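Proline dehydrogenase (Bradyrhizobium japonicum USDA 110, PDB 3HAZ) probably oxidises proline to glutamate in two steps, with an FAD-dependent proline dehydrogenase and an NAD-dependent aldehyde dehydrogenase joined in one chain. Local coordinates at residues P9-Y14 and R286-L291. Residues are numbered along the deposited sequence; the frame is centred on the assembly and turned at random.
Sequences PFTAPY and RLELSL
Phe10 of the irregular N-terminal loop 9-14 packs against Leu291 and Leu287 at the start of helix 287-298, the helix between parallel strands 276-279 and 309-314 of the proline dehydrogenase domain, a TIM-type (beta/alpha) barrel. Leu291 lays its CD1 methyl over one face of the ring, 3.9 Å from the centroid and 28° off the normal, a CH-pi contact displaced toward CG and CD2. The backbone N of Ala12 lies above the opposite face, near the rim. Leu287, one helical turn before Leu291, brings CD2 obliquely to within 4.1 Å of Phe10 CE2, while Glu288 CG meets the ring at its edge. The CB of Phe10 points toward the helix, and a chi1 of -173°, which sets CG opposite the backbone N, carries the flat apolar ring up to the two leucines. Cutting Phe10 back to an alanine would probably leave Leu291 CD1 without its ring face and open a gap beside Ala322 and Val323 of helix 320-333.

The polar half of the contact belongs to Glu288, whose extended chain sets CD 3.5 Å from Phe10 O, a carbonyl hydrogen-bonded instead by Arg524 NE. No direct hydrogen bond spans the two segments; two waters donate to Glu288 OE2. One also hydrogen-bonds to Thr11 OG1, and the other donates to the carbonyl of Ala12, so a long acidic side chain can hold the loop through solvent. OE1 takes the backbone N of Arg524, tying helix 524-536 to both segments. The side chain of Leu287 lies about 5 Å from that of Gln314 and about 6 Å from that of Ala281, both FAD-binding residues. Within the helix's first turn, Ser290 OG donates to Leu287 O at 2.7 Å, and that carbonyl also accepts from Leu291 N.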
ATOM      1  N   PRO A   9     -29.760 -44.863 -20.479  1.00 38.15           N
ATOM      2  CA  PRO A   9     -29.358 -43.606 -21.115  1.00 33.40           C
ATOM      3  C   PRO A   9     -28.355 -42.865 -20.242  1.00 33.80           C
ATOM      4  O   PRO A   9     -28.578 -42.733 -19.042  1.00 31.90           O
ATOM      5  CB  PRO A   9     -30.671 -42.832 -21.206  1.00 38.27           C
ATOM      6  CG  PRO A   9     -31.717 -43.901 -21.314  1.00 39.88           C
ATOM      7  CD  PRO A   9     -31.222 -45.044 -20.470  1.00 38.15           C
ATOM      8  N   PHE A  10     -27.261 -42.401 -20.840  1.00 27.43           N
ATOM      9  CA  PHE A  10     -26.187 -41.759 -20.085  1.00 27.18           C
ATOM     10  C   PHE A  10     -26.663 -40.511 -19.337  1.00 33.81           C
ATOM     11  O   PHE A  10     -27.324 -39.646 -19.912  1.00 32.16           O
ATOM     12  CB  PHE A  10     -25.036 -41.404 -21.022  1.00 23.25           C
ATOM     13  CG  PHE A  10     -23.816 -40.885 -20.322  1.00 26.06           C
ATOM     14  CD1 PHE A  10     -22.939 -41.754 -19.697  1.00 31.96           C
ATOM     15  CD2 PHE A  10     -23.531 -39.534 -20.315  1.00 24.01           C
ATOM     16  CE1 PHE A  10     -21.803 -41.279 -19.063  1.00 34.12           C
ATOM     17  CE2 PHE A  10     -22.394 -39.049 -19.683  1.00 22.19           C
ATOM     18  CZ  PHE A  10     -21.532 -39.924 -19.056  1.00 30.52           C
ATOM     19  N   THR A  11     -26.307 -40.410 -18.057  1.00 33.88           N
ATOM     20  CA  THR A  11     -26.767 -39.297 -17.235  1.00 36.60           C
ATOM     21  C   THR A  11     -25.845 -38.968 -16.047  1.00 47.67           C
ATOM     22  O   THR A  11     -26.310 -38.764 -14.925  1.00 56.85           O
ATOM     23  CB  THR A  11     -28.214 -39.544 -16.732  1.00 41.72           C
ATOM     24  OG1 THR A  11     -28.624 -38.463 -15.887  1.00 40.40           O
ATOM     25  CG2 THR A  11     -28.303 -40.853 -15.958  1.00 37.72           C
ATOM     26  N   ALA A  12     -24.543 -38.898 -16.299  1.00 41.15           N
ATOM     27  CA  ALA A  12     -23.582 -38.528 -15.257  1.00 35.31           C
ATOM     28  C   ALA A  12     -23.770 -37.081 -14.798  1.00 35.74           C
ATOM     29  O   ALA A  12     -24.246 -36.241 -15.566  1.00 31.54           O
ATOM     30  CB  ALA A  12     -22.158 -38.740 -15.755  1.00 28.40           C
ATOM     31  N   PRO A  13     -23.397 -36.785 -13.540  1.00 33.30           N
ATOM     32  CA  PRO A  13     -23.462 -35.406 -13.040  1.00 28.31           C
ATOM     33  C   PRO A  13     -22.655 -34.460 -13.926  1.00 26.97           C
ATOM     34  O   PRO A  13     -21.508 -34.759 -14.264  1.00 23.18           O
ATOM     35  CB  PRO A  13     -22.839 -35.509 -11.643  1.00 31.09           C
ATOM     36  CG  PRO A  13     -23.116 -36.929 -11.225  1.00 29.61           C
ATOM     37  CD  PRO A  13     -22.955 -37.729 -12.498  1.00 32.12           C
ATOM     38  N   TYR A  14     -23.260 -33.330 -14.280  1.00 23.71           N
ATOM     39  CA  TYR A  14     -22.738 -32.438 -15.310  1.00 24.32           C
ATOM     40  C   TYR A  14     -21.442 -31.738 -14.922  1.00 25.84           C
ATOM     41  O   TYR A  14     -20.502 -31.681 -15.713  1.00 26.41           O
ATOM     42  CB  TYR A  14     -23.794 -31.387 -15.670  1.00 24.06           C
ATOM     43  CG  TYR A  14     -23.636 -30.784 -17.051  1.00 24.75           C
ATOM     44  CD1 TYR A  14     -23.997 -31.503 -18.189  1.00 29.60           C
ATOM     45  CD2 TYR A  14     -23.136 -29.497 -17.217  1.00 20.62           C
ATOM     46  CE1 TYR A  14     -23.866 -30.957 -19.453  1.00 25.55           C
ATOM     47  CE2 TYR A  14     -22.999 -28.943 -18.477  1.00 24.71           C
ATOM     48  CZ  TYR A  14     -23.367 -29.679 -19.591  1.00 27.34           C
ATOM     49  OH  TYR A  14     -23.235 -29.132 -20.848  1.00 23.46           O
ATOM     50  N   ARG A 286     -24.332 -31.380 -25.752  1.00 16.92           N
ATOM     51  CA  ARG A 286     -24.749 -32.388 -26.725  1.00 21.75           C
ATOM     52  C   ARG A 286     -24.238 -33.795 -26.391  1.00 20.30           C
ATOM     53  O   ARG A 286     -24.538 -34.750 -27.107  1.00 21.12           O
ATOM     54  CB  ARG A 286     -24.291 -31.982 -28.134  1.00 17.88           C
ATOM     55  CG  ARG A 286     -25.081 -30.812 -28.732  1.00 16.76           C
ATOM     56  CD  ARG A 286     -24.371 -30.242 -29.949  1.00 24.05           C
ATOM     57  NE  ARG A 286     -25.293 -29.621 -30.900  1.00 20.95           N
ATOM     58  CZ  ARG A 286     -24.906 -28.839 -31.904  1.00 21.87           C
ATOM     59  NH1 ARG A 286     -23.614 -28.571 -32.077  1.00 13.14           N
ATOM     60  NH2 ARG A 286     -25.807 -28.320 -32.735  1.00 19.79           N
ATOM     61  N   LEU A 287     -23.466 -33.927 -25.313  1.00 19.50           N
ATOM     62  CA  LEU A 287     -22.882 -35.223 -24.961  1.00 23.59           C
ATOM     63  C   LEU A 287     -23.932 -36.334 -24.804  1.00 23.49           C
ATOM     64  O   LEU A 287     -23.851 -37.380 -25.446  1.00 24.35           O
ATOM     65  CB  LEU A 287     -22.051 -35.120 -23.682  1.00 19.06           C
ATOM     66  CG  LEU A 287     -21.409 -36.443 -23.247  1.00 26.66           C
ATOM     67  CD1 LEU A 287     -20.613 -37.062 -24.387  1.00 22.31           C
ATOM     68  CD2 LEU A 287     -20.541 -36.265 -22.012  1.00 23.02           C
ATOM     69  N   GLU A 288     -24.900 -36.102 -23.930  1.00 22.32           N
ATOM     70  CA  GLU A 288     -25.939 -37.087 -23.644  1.00 24.40           C
ATOM     71  C   GLU A 288     -26.738 -37.464 -24.885  1.00 18.43           C
ATOM     72  O   GLU A 288     -27.013 -38.638 -25.125  1.00 22.63           O
ATOM     73  CB  GLU A 288     -26.892 -36.552 -22.573  1.00 23.83           C
ATOM     74  CG  GLU A 288     -26.293 -36.459 -21.188  1.00 18.94           C
ATOM     75  CD  GLU A 288     -27.331 -36.111 -20.132  1.00 27.31           C
ATOM     76  OE1 GLU A 288     -28.513 -35.926 -20.502  1.00 24.25           O
ATOM     77  OE2 GLU A 288     -26.967 -36.026 -18.936  1.00 29.56           O
ATOM     78  N   LEU A 289     -27.118 -36.458 -25.666  1.00 20.55           N
ATOM     79  CA  LEU A 289     -27.896 -36.691 -26.874  1.00 19.04           C
ATOM     80  C   LEU A 289     -27.075 -37.501 -27.870  1.00 20.52           C
ATOM     81  O   LEU A 289     -27.580 -38.426 -28.502  1.00 22.74           O
ATOM     82  CB  LEU A 289     -28.335 -35.361 -27.495  1.00 22.67           C
ATOM     83  CG  LEU A 289     -29.218 -35.462 -28.743  1.00 25.04           C
ATOM     84  CD1 LEU A 289     -30.513 -36.231 -28.451  1.00 25.00           C
ATOM     85  CD2 LEU A 289     -29.516 -34.077 -29.295  1.00 22.63           C
ATOM     86  N   SER A 290     -25.796 -37.167 -27.994  1.00 15.28           N
ATOM     87  CA  SER A 290     -24.932 -37.873 -28.936  1.00 24.03           C
ATOM     88  C   SER A 290     -24.809 -39.355 -28.573  1.00 19.63           C
ATOM     89  O   SER A 290     -24.844 -40.223 -29.446  1.00 23.59           O
ATOM     90  CB  SER A 290     -23.547 -37.222 -28.989  1.00 24.80           C
ATOM     91  OG  SER A 290     -22.774 -37.587 -27.859  1.00 27.98           O
ATOM     92  N   LEU A 291     -24.651 -39.638 -27.286  1.00 22.47           N
ATOM     93  CA  LEU A 291     -24.556 -41.016 -26.820  1.00 20.22           C
ATOM     94  C   LEU A 291     -25.860 -41.787 -27.069  1.00 26.14           C
ATOM     95  O   LEU A 291     -25.833 -42.979 -27.379  1.00 31.25           O
ATOM     96  CB  LEU A 291     -24.152 -41.060 -25.337  1.00 24.01           C
ATOM     97  CG  LEU A 291     -22.719 -40.579 -25.044  1.00 23.55           C
ATOM     98  CD1 LEU A 291     -22.417 -40.520 -23.549  1.00 22.14           C
ATOM     99  CD2 LEU A 291     -21.697 -41.461 -25.747  1.00 20.96           C
TER
HETATM  100  O   HOH W   1     -28.390 -35.817 -16.652  1.00 28.24           O
HETATM  101  O   HOH W   2     -24.507 -36.139 -18.280  1.00 31.81           O